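Local coordinates for hypothetical protein PurS (Thermus thermophilus, PDB 2DGB), which is of unknown function but belongs to the PurS family, small two-layer alpha/beta proteins, and pairs with a second copy of itself, at residues Ile46-Glu51 with Lys61-Leu66. Residues are numbered along the deposited sequence; the frame is centred on the assembly and turned at random.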
loop_
_atom_site.group_PDB
_atom_site.type_symbol
_atom_site.label_atom_id
_atom_site.label_comp_id
_atom_site.label_asym_id
_atom_site.label_seq_id
_atom_site.Cartn_x
_atom_site.Cartn_y
_atom_site.Cartn_z
ATOM N N ILE A 46 -1.869 -1.527 -10.371
ATOM C CA ILE A 46 -1.539 -2.060 -11.679
ATOM C C ILE A 46 -2.731 -2.182 -12.624
ATOM O O ILE A 46 -3.705 -2.884 -12.332
ATOM C CB ILE A 46 -0.887 -3.453 -11.538
ATOM C CG1 ILE A 46 0.245 -3.398 -10.506
ATOM C CG2 ILE A 46 -0.374 -3.930 -12.892
ATOM C CD1 ILE A 46 0.991 -4.709 -10.340
ATOM N N VAL A 47 -2.643 -1.486 -13.753
ATOM C CA VAL A 47 -3.675 -1.542 -14.786
ATOM C C VAL A 47 -3.125 -2.536 -15.804
ATOM O O VAL A 47 -2.010 -2.365 -16.322
ATOM C CB VAL A 47 -3.888 -0.161 -15.455
ATOM C CG1 VAL A 47 -4.894 -0.277 -16.597
ATOM C CG2 VAL A 47 -4.377 0.845 -14.410
ATOM N N PHE A 48 -3.901 -3.581 -16.079
ATOM C CA PHE A 48 -3.470 -4.626 -16.992
ATOM C C PHE A 48 -4.671 -5.335 -17.622
ATOM O O PHE A 48 -5.783 -5.252 -17.106
ATOM C CB PHE A 48 -2.639 -5.641 -16.215
ATOM C CG PHE A 48 -3.433 -6.406 -15.192
ATOM C CD1 PHE A 48 -3.843 -7.711 -15.446
ATOM C CD2 PHE A 48 -3.798 -5.810 -13.988
ATOM C CE1 PHE A 48 -4.609 -8.416 -14.515
ATOM C CE2 PHE A 48 -4.568 -6.505 -13.047
ATOM C CZ PHE A 48 -4.972 -7.811 -13.314
ATOM N N PRO A 49 -4.446 -6.071 -18.726
ATOM C CA PRO A 49 -5.500 -6.803 -19.439
ATOM C C PRO A 49 -5.685 -8.248 -18.985
ATOM O O PRO A 49 -4.754 -8.878 -18.472
ATOM C CB PRO A 49 -5.021 -6.741 -20.881
ATOM C CG PRO A 49 -3.557 -6.978 -20.706
ATOM C CD PRO A 49 -3.204 -6.065 -19.523
ATOM N N ALA A 50 -6.892 -8.770 -19.196
ATOM C CA ALA A 50 -7.213 -10.151 -18.836
ATOM C C ALA A 50 -8.508 -10.572 -19.532
ATOM O O ALA A 50 -9.355 -9.734 -19.835
ATOM C CB ALA A 50 -7.359 -10.286 -17.319
ATOM N N GLU A 51 -8.659 -11.869 -19.773
ATOM C CA GLU A 51 -9.843 -12.398 -20.447
ATOM C C GLU A 51 -11.118 -12.168 -19.648
ATOM O O GLU A 51 -12.175 -11.865 -20.212
ATOM C CB GLU A 51 -9.667 -13.897 -20.701
ATOM C CG GLU A 51 -8.676 -14.243 -21.806
ATOM C CD GLU A 51 -9.274 -14.072 -23.195
ATOM O OE1 GLU A 51 -10.455 -14.448 -23.385
ATOM O OE2 GLU A 51 -8.563 -13.578 -24.098
ATOM N N LYS A 61 -2.559 -11.935 -8.588
ATOM C CA LYS A 61 -1.816 -12.678 -7.582
ATOM C C LYS A 61 -0.484 -13.199 -8.124
ATOM O O LYS A 61 0.468 -13.390 -7.361
ATOM C CB LYS A 61 -2.652 -13.843 -7.043
ATOM C CG LYS A 61 -3.991 -13.426 -6.433
ATOM C CD LYS A 61 -4.376 -14.307 -5.247
ATOM C CE LYS A 61 -4.374 -15.793 -5.602
ATOM N NZ LYS A 61 -5.367 -16.129 -6.659
ATOM N N ALA A 62 -0.414 -13.429 -9.433
ATOM C CA ALA A 62 0.817 -13.925 -10.048
ATOM C C ALA A 62 1.870 -12.821 -10.057
ATOM O O ALA A 62 3.066 -13.080 -9.888
ATOM C CB ALA A 62 0.548 -14.395 -11.479
HETATM N N MSE A 63 1.422 -11.588 -10.258
HETATM C CA MSE A 63 2.337 -10.456 -10.285
HETATM C C MSE A 63 2.821 -10.161 -8.864
HETATM O O MSE A 63 3.968 -9.778 -8.652
HETATM C CB MSE A 63 1.645 -9.242 -10.916
HETATM C CG MSE A 63 1.165 -9.520 -12.340
HETATM SE SE MSE A 63 0.431 -7.986 -13.257
HETATM C CE MSE A 63 -1.310 -7.942 -12.426
ATOM N N GLY A 64 1.945 -10.355 -7.887
ATOM C CA GLY A 64 2.341 -10.149 -6.508
ATOM C C GLY A 64 3.425 -11.161 -6.167
ATOM O O GLY A 64 4.440 -10.819 -5.567
ATOM N N ALA A 65 3.211 -12.410 -6.565
ATOM C CA ALA A 65 4.171 -13.477 -6.310
ATOM C C ALA A 65 5.488 -13.209 -7.036
ATOM O O ALA A 65 6.565 -13.512 -6.523
ATOM C CB ALA A 65 3.589 -14.818 -6.760
ATOM N N LEU A 66 5.399 -12.636 -8.229
ATOM C CA LEU A 66 6.590 -12.334 -9.014
ATOM C C LEU A 66 7.389 -11.145 -8.474
ATOM O O LEU A 66 8.620 -11.129 -8.552
ATOM C CB LEU A 66 6.200 -12.054 -10.469
ATOM C CG LEU A 66 5.636 -13.222 -11.286
ATOM C CD1 LEU A 66 5.118 -12.712 -12.620
ATOM C CD2 LEU A 66 6.719 -14.275 -11.498
#
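I46 and F48, near the C-terminal end of strand 37-49, meet a single residue, M63, of helix 53-67. The helix lies across one side of the sheet, and the backbones stay well apart. The nearest CA atoms, those of I46 and M63, are 9.4 Å from each other. No hydrogen bond joins the two segments; they meet through side chains. In the strand, I46 and F48 point toward the helix, while V47 between them points away. M63 is modelled as selenomethionine. Its side chain bends at the last torsion, chi3 -78°, which turns the methyl CE onto the F48 ring. CE sits over the middle of one ring face, 3.5 Å from the F48 ring centroid and 8° off the normal. This is a CH-pi contact, and all six ring carbons of F48 share it. The SE atom of M63 stands behind it, 4.8 Å from the F48 ring centroid, a more distant Met-aromatic contact. I46 uses its CG2 branch, which lies opposite the backbone N about the CA-CB bond. It meets M63 tip to tip, with I46 CG2 4.1 Å from M63 CE. The carbonyl oxygen of I46 lies in plane at the edge of the F48 ring. On the sheet side, I46 also packs on L8 and F48 on A6 of strand 3-12. H33 of the second subunit packs on M63, and P34 of that subunit packs on F48. The strand also forms an antiparallel ladder with that subunit, so this small core lies beside the dimer interface. The three touching residues are buried, and the attraction that joins helix to sheet here is probably mostly dispersive, with the methyl against the ring's pi face and selenium farther off.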